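Local coordinates for protein beta-lactamase (Nostoc sp., PDB 6NHS) that probably hydrolyses the beta-lactam ring of penicillin-like antibiotics as a class D serine beta-lactamase, at residues A[32-37]-A[233-238]; A[53-58]-A[159-164]; A[132-137]-A[175-180]. All blocks are in the same frame, centred on the assembly; numbering follows the deposited sequence.

From the N terminus, the chain leaves helix 25-30 and enters the antiparallel sheet at 32-37, whose partner, 233-238, takes in the end of the last strand and runs just past it. Interaction 1 therefore closes a loop of nearly 200 residues, and the other two contacts are nested inside it. Interaction 2 joins the loop after strand 46-50 to the start of helix 161-172; interaction 3 joins the end of helix 125-135 to the loop before helix 180-189. These two cross, because their segments alternate along the chain, and they touch where I159 packs on Y137. R54 links interaction 2 to interaction 1 through D235 and N233, while interactions 1 and 3 lie on opposite sides of the chain's centre.

Interaction 1. Residues A[32-37]-A[233-238]; sequences GIKGSI and NIDIRN
Strands 35-37 and 233-236 run antiparallel, their axes 4.6 Å apart, as neighbours in the central sheet of the penicillin-recognising fold shared by serine beta-lactamases and transpeptidases. S36 and N233 form a hydrogen-bonded pair: S36 N donates to N233 O at 2.7 Å, and N233 N returns a bond to S36 O. Beyond them, G35 faces I234 as a non-hydrogen-bonded pair with CA atoms only 3.9 Å apart; glycine suits this close approach, since a CB here would run into N233 O. D235 N then donates almost straight to K34 O (2.9 Å, 170° at the hydrogen). Where the strands begin to part, a water accepts from K34 N and donates to D235 O.

On one face I33 meets I234, CD1 to CG2 at 3.5 Å. Each isoleucine carries CG1 between its backbone N and carbonyl carbon (chi1 80° in I33, 68° in I234), and the two branched chains pack against F28 and helix 239-255. On the other face S36 and N233 lie beside the buried R54, whose NE donates to N233 OD1 and whose NH2 forms a salt bridge with D235 OD1. D235 also bridges to R237, whose chain bends at chi3 to bring NH2 back to OD2. The extended K34 chain lies obliquely against that guanidinium, with K34 CD 3.3 Å from R237 NH2.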
ATOM      1  N   GLY A  32     -14.214 -15.050  -9.758  1.00 58.27           N
ATOM      2  CA  GLY A  32     -13.403 -16.253  -9.826  1.00 59.74           C
ATOM      3  C   GLY A  32     -12.017 -16.113  -9.239  1.00 60.31           C
ATOM      4  O   GLY A  32     -11.077 -16.743  -9.735  1.00 63.35           O
ATOM      5  N   ILE A  33     -11.860 -15.310  -8.191  1.00 56.72           N
ATOM      6  CA  ILE A  33     -10.556 -15.111  -7.574  1.00 53.50           C
ATOM      7  C   ILE A  33     -10.605 -15.579  -6.125  1.00 48.65           C
ATOM      8  O   ILE A  33     -11.645 -15.521  -5.459  1.00 47.87           O
ATOM      9  CB  ILE A  33     -10.084 -13.641  -7.657  1.00 53.82           C
ATOM     10  CG1 ILE A  33     -10.745 -12.802  -6.568  1.00 56.99           C
ATOM     11  CG2 ILE A  33     -10.393 -13.043  -9.030  1.00 52.34           C
ATOM     12  CD1 ILE A  33     -10.307 -11.370  -6.577  1.00 57.78           C
ATOM     13  N   LYS A  34      -9.464 -16.061  -5.644  1.00 46.00           N
ATOM     14  CA  LYS A  34      -9.289 -16.441  -4.253  1.00 46.65           C
ATOM     15  C   LYS A  34      -8.591 -15.305  -3.522  1.00 43.43           C
ATOM     16  O   LYS A  34      -7.614 -14.745  -4.030  1.00 42.61           O
ATOM     17  CB  LYS A  34      -8.474 -17.728  -4.135  1.00 53.37           C
ATOM     18  CG  LYS A  34      -9.102 -18.920  -4.836  1.00 62.36           C
ATOM     19  CD  LYS A  34      -8.325 -20.193  -4.550  1.00 69.93           C
ATOM     20  CE  LYS A  34      -8.976 -21.404  -5.205  1.00 76.24           C
ATOM     21  NZ  LYS A  34      -8.221 -22.656  -4.911  1.00 80.27           N
ATOM     22  N   GLY A  35      -9.095 -14.957  -2.344  1.00 41.08           N
ATOM     23  CA  GLY A  35      -8.451 -13.902  -1.577  1.00 37.69           C
ATOM     24  C   GLY A  35      -9.259 -13.504  -0.363  1.00 38.15           C
ATOM     25  O   GLY A  35     -10.089 -14.272   0.134  1.00 39.19           O
ATOM     26  N   SER A  36      -9.014 -12.281   0.098  1.00 36.34           N
ATOM     27  CA  SER A  36      -9.615 -11.795   1.328  1.00 36.38           C
ATOM     28  C   SER A  36      -9.768 -10.287   1.252  1.00 36.56           C
ATOM     29  O   SER A  36      -9.154  -9.616   0.416  1.00 34.33           O
ATOM     30  CB  SER A  36      -8.766 -12.162   2.550  1.00 37.93           C
ATOM     31  OG  SER A  36      -7.471 -11.594   2.442  1.00 34.50           O
ATOM     32  N   ILE A  37     -10.584  -9.756   2.155  1.00 36.27           N
ATOM     33  CA  ILE A  37     -10.660  -8.314   2.351  1.00 34.67           C
ATOM     34  C   ILE A  37     -10.989  -8.053   3.809  1.00 34.83           C
ATOM     35  O   ILE A  37     -11.716  -8.821   4.448  1.00 36.13           O
ATOM     36  CB  ILE A  37     -11.680  -7.640   1.404  1.00 35.33           C
ATOM     37  CG1 ILE A  37     -11.565  -6.115   1.495  1.00 34.40           C
ATOM     38  CG2 ILE A  37     -13.103  -8.086   1.714  1.00 37.11           C
ATOM     39  CD1 ILE A  37     -12.377  -5.357   0.454  1.00 35.09           C
ATOM     40  N   ASN A 233      -6.419  -8.607  -0.507  1.00 29.13           N
ATOM     41  CA  ASN A 233      -5.298  -9.491  -0.804  1.00 30.69           C
ATOM     42  C   ASN A 233      -5.827 -10.673  -1.599  1.00 32.23           C
ATOM     43  O   ASN A 233      -6.733 -11.367  -1.131  1.00 32.80           O
ATOM     44  CB  ASN A 233      -4.621  -9.963   0.488  1.00 29.06           C
ATOM     45  CG  ASN A 233      -3.355 -10.740   0.230  1.00 29.18           C
ATOM     46  OD1 ASN A 233      -3.398 -11.915  -0.130  1.00 31.59           O
ATOM     47  ND2 ASN A 233      -2.209 -10.085   0.418  1.00 29.53           N
ATOM     48  N   ILE A 234      -5.282 -10.896  -2.799  1.00 32.16           N
ATOM     49  CA  ILE A 234      -5.791 -11.939  -3.684  1.00 33.93           C
ATOM     50  C   ILE A 234      -4.642 -12.740  -4.284  1.00 35.06           C
ATOM     51  O   ILE A 234      -3.491 -12.300  -4.320  1.00 34.85           O
ATOM     52  CB  ILE A 234      -6.660 -11.366  -4.828  1.00 35.34           C
ATOM     53  CG1 ILE A 234      -5.788 -10.554  -5.797  1.00 35.07           C
ATOM     54  CG2 ILE A 234      -7.788 -10.520  -4.277  1.00 33.11           C
ATOM     55  CD1 ILE A 234      -6.475 -10.230  -7.125  1.00 38.61           C
ATOM     56  N   ASP A 235      -4.985 -13.931  -4.775  1.00 33.60           N
ATOM     57  CA  ASP A 235      -4.112 -14.671  -5.674  1.00 35.47           C
ATOM     58  C   ASP A 235      -4.237 -14.114  -7.089  1.00 38.54           C
ATOM     59  O   ASP A 235      -5.343 -13.859  -7.573  1.00 39.30           O
ATOM     60  CB  ASP A 235      -4.478 -16.156  -5.694  1.00 36.92           C
ATOM     61  CG  ASP A 235      -4.165 -16.869  -4.390  1.00 37.06           C
ATOM     62  OD1 ASP A 235      -3.545 -16.263  -3.491  1.00 36.67           O
ATOM     63  OD2 ASP A 235      -4.547 -18.050  -4.276  1.00 41.52           O
ATOM     64  N   ILE A 236      -3.101 -13.941  -7.759  1.00 38.77           N
ATOM     65  CA  ILE A 236      -3.071 -13.570  -9.171  1.00 38.94           C
ATOM     66  C   ILE A 236      -2.467 -14.739  -9.936  1.00 41.41           C
ATOM     67  O   ILE A 236      -1.276 -15.043  -9.786  1.00 41.23           O
ATOM     68  CB  ILE A 236      -2.279 -12.277  -9.413  1.00 36.98           C
ATOM     69  CG1 ILE A 236      -2.992 -11.089  -8.769  1.00 35.40           C
ATOM     70  CG2 ILE A 236      -2.085 -12.034 -10.912  1.00 39.74           C
ATOM     71  CD1 ILE A 236      -2.257  -9.776  -8.947  1.00 35.12           C
ATOM     72  N   ARG A 237      -3.282 -15.408 -10.753  1.00 47.86           N
ATOM     73  CA  ARG A 237      -2.808 -16.529 -11.553  1.00 56.33           C
ATOM     74  C   ARG A 237      -2.862 -16.266 -13.050  1.00 60.17           C
ATOM     75  O   ARG A 237      -2.364 -17.088 -13.827  1.00 61.56           O
ATOM     76  CB  ARG A 237      -3.601 -17.799 -11.210  1.00 61.35           C
ATOM     77  CG  ARG A 237      -3.093 -18.484  -9.940  1.00 64.25           C
ATOM     78  CD  ARG A 237      -3.907 -19.711  -9.573  1.00 70.87           C
ATOM     79  NE  ARG A 237      -4.942 -19.400  -8.591  1.00 75.19           N
ATOM     80  CZ  ARG A 237      -4.782 -19.509  -7.276  1.00 76.28           C
ATOM     81  NH1 ARG A 237      -3.624 -19.928  -6.782  1.00 76.15           N
ATOM     82  NH2 ARG A 237      -5.779 -19.203  -6.455  1.00 76.53           N
ATOM     83  N   ASN A 238      -3.450 -15.149 -13.469  1.00 60.42           N
ATOM     84  CA  ASN A 238      -3.316 -14.642 -14.825  1.00 60.32           C
ATOM     85  C   ASN A 238      -3.455 -13.129 -14.754  1.00 57.57           C
ATOM     86  O   ASN A 238      -3.837 -12.571 -13.722  1.00 55.81           O
ATOM     87  CB  ASN A 238      -4.344 -15.264 -15.778  1.00 66.15           C
ATOM     88  CG  ASN A 238      -5.768 -15.093 -15.295  1.00 70.36           C
ATOM     89  OD1 ASN A 238      -6.347 -14.012 -15.404  1.00 69.49           O
ATOM     90  ND2 ASN A 238      -6.346 -16.166 -14.764  1.00 73.43           N
TER
HETATM   91  O   HOH W   1      -7.421 -15.750  -7.665  1.00 43.30           O

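Interaction 2. Residues A[53-58]-A[159-164]; sequences ARNSQS and ITPKQQ. With FMT (formic acid), chain G.
N55 O takes the one direct hydrogen bond across this contact, from K162 N at 3.1 Å, with the donor in the carbonyl plane. The same oxygen is surrounded by carbon as well: P161 CD lies 3.3 Å from N55 O, and the first methylenes of K162 pass alongside it. Proline, which has no N-H to offer, suits the first turn of a helix, and its ring fits against N55, whose side chain crosses it at about a right angle. N55 OD1 comes to 3.6 Å from P161 CB while OD1 is bonded to S36 OG and ND2 to I37 O and E49, so the polar end is already satisfied where it meets the ring.

Q57 O is buried without a conventional partner; T160 CA approaches it at 3.2 Å in a CH...O contact. With chi1 at 76°, T160 turns OG1 toward the helix and CG2 toward S58, and this methyl sits 3.4 Å from S58 OG. A water joins S58 OG to Q163 OE1, extending the polar network at the helix start. Over the exposed rim, the extended K162 chain runs beside S56 OG. T160 OG1 accepts from Q163 N, and Q163 OE1 accepts from T160 N at 3.1 Å, the reciprocal pair of bonds that defines a capping box at the N terminus of helix 161-172.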
ATOM      1  N   ALA A  53      -9.123 -15.975   7.954  1.00 35.63           N
ATOM      2  CA  ALA A  53      -7.838 -16.642   8.152  1.00 38.95           C
ATOM      3  C   ALA A  53      -6.746 -15.996   7.308  1.00 36.91           C
ATOM      4  O   ALA A  53      -5.609 -15.820   7.768  1.00 35.93           O
ATOM      5  CB  ALA A  53      -7.960 -18.128   7.820  1.00 40.66           C
ATOM      6  N   ARG A  54      -7.074 -15.623   6.073  1.00 31.93           N
ATOM      7  CA  ARG A  54      -6.076 -15.021   5.200  1.00 30.76           C
ATOM      8  C   ARG A  54      -5.714 -13.612   5.658  1.00 32.15           C
ATOM      9  O   ARG A  54      -4.591 -13.152   5.419  1.00 32.09           O
ATOM     10  CB  ARG A  54      -6.590 -15.021   3.757  1.00 31.22           C
ATOM     11  CG  ARG A  54      -5.551 -14.636   2.710  1.00 32.69           C
ATOM     12  CD  ARG A  54      -6.158 -14.609   1.310  1.00 31.70           C
ATOM     13  NE  ARG A  54      -5.199 -14.150   0.306  1.00 31.73           N
ATOM     14  CZ  ARG A  54      -4.799 -14.871  -0.739  1.00 34.21           C
ATOM     15  NH1 ARG A  54      -5.286 -16.088  -0.934  1.00 35.38           N
ATOM     16  NH2 ARG A  54      -3.924 -14.368  -1.601  1.00 31.25           N
ATOM     17  N   ASN A  55      -6.639 -12.915   6.325  1.00 34.09           N
ATOM     18  CA  ASN A  55      -6.351 -11.579   6.840  1.00 32.28           C
ATOM     19  C   ASN A  55      -5.290 -11.584   7.933  1.00 31.70           C
ATOM     20  O   ASN A  55      -4.776 -10.515   8.274  1.00 29.80           O
ATOM     21  CB  ASN A  55      -7.633 -10.921   7.366  1.00 33.49           C
ATOM     22  CG  ASN A  55      -8.546 -10.432   6.245  1.00 30.35           C
ATOM     23  OD1 ASN A  55      -8.086 -10.102   5.159  1.00 31.42           O
ATOM     24  ND2 ASN A  55      -9.842 -10.387   6.512  1.00 30.87           N
ATOM     25  N   SER A  56      -4.953 -12.748   8.489  1.00 31.29           N
ATOM     26  CA  SER A  56      -3.863 -12.876   9.450  1.00 35.70           C
ATOM     27  C   SER A  56      -2.633 -13.545   8.853  1.00 34.91           C
ATOM     28  O   SER A  56      -1.693 -13.856   9.591  1.00 36.19           O
ATOM     29  CB  SER A  56      -4.325 -13.659  10.682  1.00 38.06           C
ATOM     30  OG  SER A  56      -5.253 -12.914  11.449  1.00 40.91           O
ATOM     31  N   GLN A  57      -2.620 -13.790   7.546  1.00 35.59           N
ATOM     32  CA  GLN A  57      -1.471 -14.394   6.887  1.00 36.94           C
ATOM     33  C   GLN A  57      -0.572 -13.308   6.319  1.00 33.68           C
ATOM     34  O   GLN A  57      -1.045 -12.254   5.888  1.00 28.64           O
ATOM     35  CB  GLN A  57      -1.920 -15.344   5.775  1.00 38.56           C
ATOM     36  CG  GLN A  57      -2.626 -16.589   6.293  1.00 46.84           C
ATOM     37  CD  GLN A  57      -3.223 -17.430   5.180  1.00 54.49           C
ATOM     38  OE1 GLN A  57      -3.048 -17.136   3.994  1.00 54.62           O
ATOM     39  NE2 GLN A  57      -3.940 -18.483   5.560  1.00 59.00           N
ATOM     40  N   SER A  58       0.736 -13.574   6.323  1.00 33.94           N
ATOM     41  CA  SER A  58       1.733 -12.599   5.891  1.00 33.21           C
ATOM     42  C   SER A  58       2.055 -12.769   4.413  1.00 31.58           C
ATOM     43  O   SER A  58       2.142 -13.896   3.913  1.00 32.10           O
ATOM     44  CB  SER A  58       3.021 -12.743   6.706  1.00 35.28           C
ATOM     45  OG  SER A  58       2.782 -12.499   8.074  1.00 41.98           O
ATOM     46  N   ILE A 159       3.877  -8.704   5.465  1.00 27.64           N
ATOM     47  CA  ILE A 159       2.848  -8.007   6.226  1.00 29.77           C
ATOM     48  C   ILE A 159       1.511  -8.703   5.994  1.00 30.38           C
ATOM     49  O   ILE A 159       1.244  -9.228   4.910  1.00 30.85           O
ATOM     50  CB  ILE A 159       2.799  -6.505   5.840  1.00 28.27           C
ATOM     51  CG1 ILE A 159       1.908  -5.713   6.796  1.00 26.42           C
ATOM     52  CG2 ILE A 159       2.331  -6.320   4.383  1.00 27.54           C
ATOM     53  CD1 ILE A 159       2.085  -4.226   6.670  1.00 25.16           C
ATOM     54  N   THR A 160       0.671  -8.732   7.047  1.00 28.64           N
ATOM     55  CA  THR A 160      -0.677  -9.269   6.929  1.00 26.24           C
ATOM     56  C   THR A 160      -1.655  -8.160   6.558  1.00 26.16           C
ATOM     57  O   THR A 160      -1.376  -6.978   6.763  1.00 28.33           O
ATOM     58  CB  THR A 160      -1.116  -9.912   8.247  1.00 27.79           C
ATOM     59  OG1 THR A 160      -1.466  -8.881   9.177  1.00 27.65           O
ATOM     60  CG2 THR A 160       0.002 -10.789   8.844  1.00 27.52           C
ATOM     61  N   PRO A 161      -2.819  -8.505   6.009  1.00 28.74           N
ATOM     62  CA  PRO A 161      -3.831  -7.457   5.767  1.00 27.55           C
ATOM     63  C   PRO A 161      -4.240  -6.722   7.036  1.00 27.53           C
ATOM     64  O   PRO A 161      -4.411  -5.497   7.004  1.00 27.37           O
ATOM     65  CB  PRO A 161      -4.999  -8.237   5.146  1.00 28.17           C
ATOM     66  CG  PRO A 161      -4.359  -9.437   4.515  1.00 27.68           C
ATOM     67  CD  PRO A 161      -3.204  -9.801   5.425  1.00 28.55           C
ATOM     68  N   LYS A 162      -4.386  -7.441   8.159  1.00 28.46           N
ATOM     69  CA  LYS A 162      -4.653  -6.789   9.441  1.00 29.12           C
ATOM     70  C   LYS A 162      -3.590  -5.750   9.782  1.00 28.20           C
ATOM     71  O   LYS A 162      -3.911  -4.664  10.276  1.00 31.37           O
ATOM     72  CB  LYS A 162      -4.738  -7.831  10.563  1.00 30.78           C
ATOM     73  CG  LYS A 162      -6.094  -8.479  10.719  1.00 40.88           C
ATOM     74  CD  LYS A 162      -6.096  -9.465  11.876  1.00 44.29           C
ATOM     75  CE  LYS A 162      -7.500  -9.884  12.231  1.00 51.62           C
ATOM     76  NZ  LYS A 162      -7.495 -10.911  13.300  1.00 54.68           N
ATOM     77  N   GLN A 163      -2.315  -6.073   9.539  1.00 28.63           N
ATOM     78  CA  GLN A 163      -1.235  -5.136   9.848  1.00 28.10           C
ATOM     79  C   GLN A 163      -1.211  -3.955   8.883  1.00 29.92           C
ATOM     80  O   GLN A 163      -0.785  -2.855   9.262  1.00 26.45           O
ATOM     81  CB  GLN A 163       0.108  -5.873   9.853  1.00 26.00           C
ATOM     82  CG  GLN A 163       0.265  -6.855  11.041  1.00 27.01           C
ATOM     83  CD  GLN A 163       1.401  -7.839  10.842  1.00 33.95           C
ATOM     84  OE1 GLN A 163       1.966  -7.944   9.749  1.00 28.97           O
ATOM     85  NE2 GLN A 163       1.746  -8.570  11.900  1.00 32.27           N
ATOM     86  N   GLN A 164      -1.658  -4.147   7.639  1.00 27.25           N
ATOM     87  CA  GLN A 164      -1.852  -2.996   6.758  1.00 26.83           C
ATOM     88  C   GLN A 164      -2.867  -2.034   7.360  1.00 27.75           C
ATOM     89  O   GLN A 164      -2.636  -0.819   7.409  1.00 27.09           O
ATOM     90  CB  GLN A 164      -2.294  -3.458   5.367  1.00 26.95           C
ATOM     91  CG  GLN A 164      -1.259  -4.316   4.630  1.00 25.10           C
ATOM     92  CD  GLN A 164      -0.375  -3.507   3.702  1.00 28.05           C
ATOM     93  OE1 GLN A 164      -0.163  -2.311   3.910  1.00 26.29           O
ATOM     94  NE2 GLN A 164       0.151  -4.161   2.665  1.00 25.70           N
TER
HETATM   95  C   FMT G 306       1.587 -15.030  10.529  1.00 71.09           C
HETATM   96  O1  FMT G 306       2.676 -15.373  10.073  1.00 70.68           O
HETATM   97  O2  FMT G 306       1.144 -13.886  10.450  1.00 70.34           O
HETATM   98  O   HOH W   2       3.711 -10.070   9.183  1.00 31.77           O

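Interaction 3. Residues A[132-137]-A[175-180]. With FMT (formic acid), chain I.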
ATOM      1  N   ILE A 132      11.065   1.101  10.771  1.00 26.95           N
ATOM      2  CA  ILE A 132      10.269  -0.125  10.698  1.00 28.01           C
ATOM      3  C   ILE A 132       9.854  -0.573  12.095  1.00 27.80           C
ATOM      4  O   ILE A 132       8.691  -0.912  12.345  1.00 29.09           O
ATOM      5  CB  ILE A 132      11.058  -1.228   9.966  1.00 28.79           C
ATOM      6  CG1 ILE A 132      11.124  -0.949   8.459  1.00 29.39           C
ATOM      7  CG2 ILE A 132      10.439  -2.589  10.226  1.00 28.43           C
ATOM      8  CD1 ILE A 132       9.854  -1.312   7.695  1.00 29.50           C
ATOM      9  N   LYS A 133      10.801  -0.582  13.030  1.00 29.68           N
ATOM     10  CA  LYS A 133      10.504  -1.067  14.372  1.00 31.40           C
ATOM     11  C   LYS A 133       9.713  -0.046  15.182  1.00 33.12           C
ATOM     12  O   LYS A 133       8.833  -0.423  15.964  1.00 32.69           O
ATOM     13  CB  LYS A 133      11.804  -1.446  15.081  1.00 34.00           C
ATOM     14  CG  LYS A 133      12.497  -2.644  14.442  1.00 37.03           C
ATOM     15  CD  LYS A 133      13.709  -3.094  15.238  1.00 42.97           C
ATOM     16  CE  LYS A 133      14.265  -4.399  14.685  1.00 47.37           C
ATOM     17  NZ  LYS A 133      15.437  -4.907  15.466  1.00 50.76           N
ATOM     18  N   GLN A 134       9.995   1.248  15.003  1.00 33.21           N
ATOM     19  CA  GLN A 134       9.235   2.269  15.720  1.00 37.90           C
ATOM     20  C   GLN A 134       7.773   2.266  15.288  1.00 35.35           C
ATOM     21  O   GLN A 134       6.867   2.364  16.127  1.00 34.00           O
ATOM     22  CB  GLN A 134       9.870   3.639  15.486  1.00 47.55           C
ATOM     23  CG  GLN A 134       9.467   4.709  16.477  1.00 60.29           C
ATOM     24  CD  GLN A 134      10.340   5.949  16.368  1.00 71.30           C
ATOM     25  OE1 GLN A 134      10.243   6.864  17.188  1.00 78.34           O
ATOM     26  NE2 GLN A 134      11.201   5.985  15.352  1.00 73.19           N
ATOM     27  N   VAL A 135       7.525   2.140  13.983  1.00 30.43           N
ATOM     28  CA  VAL A 135       6.162   2.070  13.460  1.00 30.75           C
ATOM     29  C   VAL A 135       5.534   0.710  13.745  1.00 32.81           C
ATOM     30  O   VAL A 135       4.306   0.598  13.878  1.00 35.63           O
ATOM     31  CB  VAL A 135       6.178   2.389  11.949  1.00 28.84           C
ATOM     32  CG1 VAL A 135       4.831   2.089  11.297  1.00 30.23           C
ATOM     33  CG2 VAL A 135       6.561   3.847  11.723  1.00 28.44           C
ATOM     34  N   GLY A 136       6.347  -0.335  13.853  1.00 31.86           N
ATOM     35  CA  GLY A 136       5.810  -1.675  13.983  1.00 31.56           C
ATOM     36  C   GLY A 136       5.281  -2.234  12.682  1.00 30.34           C
ATOM     37  O   GLY A 136       4.232  -2.885  12.675  1.00 30.73           O
ATOM     38  N   TYR A 137       5.993  -2.013  11.572  1.00 26.60           N
ATOM     39  CA  TYR A 137       5.463  -2.320  10.246  1.00 25.59           C
ATOM     40  C   TYR A 137       5.659  -3.798   9.917  1.00 27.51           C
ATOM     41  O   TYR A 137       6.797  -4.267   9.821  1.00 28.06           O
ATOM     42  CB  TYR A 137       6.146  -1.449   9.189  1.00 25.85           C
ATOM     43  CG  TYR A 137       5.563  -1.628   7.802  1.00 25.25           C
ATOM     44  CD1 TYR A 137       6.056  -2.603   6.942  1.00 24.53           C
ATOM     45  CD2 TYR A 137       4.510  -0.837   7.363  1.00 23.34           C
ATOM     46  CE1 TYR A 137       5.523  -2.783   5.676  1.00 23.10           C
ATOM     47  CE2 TYR A 137       3.967  -1.008   6.089  1.00 25.59           C
ATOM     48  CZ  TYR A 137       4.492  -1.981   5.250  1.00 23.14           C
ATOM     49  OH  TYR A 137       3.968  -2.174   3.988  1.00 22.80           O
ATOM     50  N   GLU A 175      -0.308   8.953  15.150  1.00 37.19           N
ATOM     51  CA  GLU A 175       0.435   8.266  16.199  1.00 34.64           C
ATOM     52  C   GLU A 175       1.858   7.915  15.795  1.00 35.14           C
ATOM     53  O   GLU A 175       2.685   7.627  16.671  1.00 33.35           O
ATOM     54  CB  GLU A 175      -0.275   6.973  16.602  1.00 34.90           C
ATOM     55  CG  GLU A 175      -1.564   7.159  17.345  1.00 42.19           C
ATOM     56  CD  GLU A 175      -2.129   5.840  17.833  1.00 46.82           C
ATOM     57  OE1 GLU A 175      -1.445   4.807  17.682  1.00 47.08           O
ATOM     58  OE2 GLU A 175      -3.253   5.837  18.370  1.00 53.80           O
ATOM     59  N   LEU A 176       2.154   7.913  14.493  1.00 32.07           N
ATOM     60  CA  LEU A 176       3.440   7.481  13.976  1.00 32.49           C
ATOM     61  C   LEU A 176       4.442   8.628  14.025  1.00 34.56           C
ATOM     62  O   LEU A 176       4.060   9.800  14.115  1.00 32.24           O
ATOM     63  CB  LEU A 176       3.272   6.959  12.543  1.00 28.21           C
ATOM     64  CG  LEU A 176       2.284   5.791  12.436  1.00 28.85           C
ATOM     65  CD1 LEU A 176       2.261   5.222  11.032  1.00 28.64           C
ATOM     66  CD2 LEU A 176       2.619   4.709  13.460  1.00 28.49           C
ATOM     67  N   PRO A 177       5.749   8.326  13.974  1.00 33.93           N
ATOM     68  CA  PRO A 177       6.760   9.388  14.136  1.00 34.69           C
ATOM     69  C   PRO A 177       7.016  10.157  12.845  1.00 34.17           C
ATOM     70  O   PRO A 177       8.132  10.191  12.318  1.00 35.44           O
ATOM     71  CB  PRO A 177       7.989   8.594  14.602  1.00 37.79           C
ATOM     72  CG  PRO A 177       7.858   7.295  13.877  1.00 36.83           C
ATOM     73  CD  PRO A 177       6.367   6.989  13.899  1.00 34.81           C
ATOM     74  N   PHE A 178       5.963  10.780  12.317  1.00 29.81           N
ATOM     75  CA  PHE A 178       6.057  11.602  11.120  1.00 32.85           C
ATOM     76  C   PHE A 178       5.396  12.946  11.384  1.00 32.17           C
ATOM     77  O   PHE A 178       4.351  13.022  12.038  1.00 31.19           O
ATOM     78  CB  PHE A 178       5.407  10.912   9.900  1.00 29.22           C
ATOM     79  CG  PHE A 178       5.942   9.531   9.640  1.00 30.33           C
ATOM     80  CD1 PHE A 178       7.259   9.347   9.237  1.00 26.22           C
ATOM     81  CD2 PHE A 178       5.137   8.415   9.823  1.00 27.02           C
ATOM     82  CE1 PHE A 178       7.758   8.081   9.014  1.00 28.38           C
ATOM     83  CE2 PHE A 178       5.628   7.141   9.585  1.00 28.14           C
ATOM     84  CZ  PHE A 178       6.942   6.973   9.184  1.00 29.56           C
ATOM     85  N   SER A 179       6.026  14.005  10.887  1.00 30.07           N
ATOM     86  CA  SER A 179       5.505  15.349  11.068  1.00 31.11           C
ATOM     87  C   SER A 179       4.205  15.529  10.294  1.00 31.07           C
ATOM     88  O   SER A 179       3.906  14.790   9.352  1.00 32.02           O
ATOM     89  CB  SER A 179       6.525  16.381  10.593  1.00 32.34           C
ATOM     90  OG  SER A 179       6.631  16.337   9.178  1.00 31.88           O
ATOM     91  N   GLN A 180       3.434  16.546  10.698  1.00 31.64           N
ATOM     92  CA  GLN A 180       2.197  16.869   9.987  1.00 34.50           C
ATOM     93  C   GLN A 180       2.461  17.154   8.511  1.00 34.56           C
ATOM     94  O   GLN A 180       1.657  16.788   7.643  1.00 32.35           O
ATOM     95  CB  GLN A 180       1.508  18.065  10.646  1.00 34.75           C
ATOM     96  CG  GLN A 180       0.119  18.364  10.087  1.00 36.44           C
ATOM     97  CD  GLN A 180      -0.856  17.223  10.323  1.00 36.86           C
ATOM     98  OE1 GLN A 180      -1.116  16.846  11.461  1.00 37.30           O
ATOM     99  NE2 GLN A 180      -1.389  16.660   9.243  1.00 34.79           N
TER
HETATM  100  C   FMT I 308       9.323  16.749   6.924  1.00 57.94           C
HETATM  101  O1  FMT I 308       8.402  16.659   6.107  1.00 54.89           O
HETATM  102  O2  FMT I 308       9.190  17.119   8.094  1.00 58.68           O
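L176 meets V135 at about a right angle, both of its methyls, CD1 and CD2, coming to 4.1 Å from V135 CG1. Its CG stands anti to its carbonyl carbon (chi1 -58°), and the far end of the chain comes in toward helix 125-135, while F167 and L171 of helix 161-172 also touch it. A branched, wholly apolar chain suits this buried position.

P177 follows at the centre of an inverse gamma turn, which is accompanied by a weak bond from F178 N to L176 O. Two residues at the end of helix 125-135 receive its ring: V135 CG2 lies 3.8 Å from P177 CD, and the Q134 side chain slides past in the opposite direction, its CD 3.8 Å from P177 CG. Q134 can lay its aliphatic part and amide along the ring near the surface. The helix finishes just here in a Schellman motif, with G136, at positive phi, as the C-prime residue. This junction lies in the helical part of the beta-lactamase fold.

F178 brings its ring obliquely to V135, CE2 reaching 4.0 Å from CG2, while L71 and E75 of helix 65-76 also touch the phenyl group. A beta-branched apolar residue suits V135, whose methyls divide the work, CG1 to L176 and CG2 to P177 and F178. At S179, the N-cap of helix 180-189, OG donates to O2 of a formic acid at 2.9 Å, a molecule probably from the crystallisation liquor.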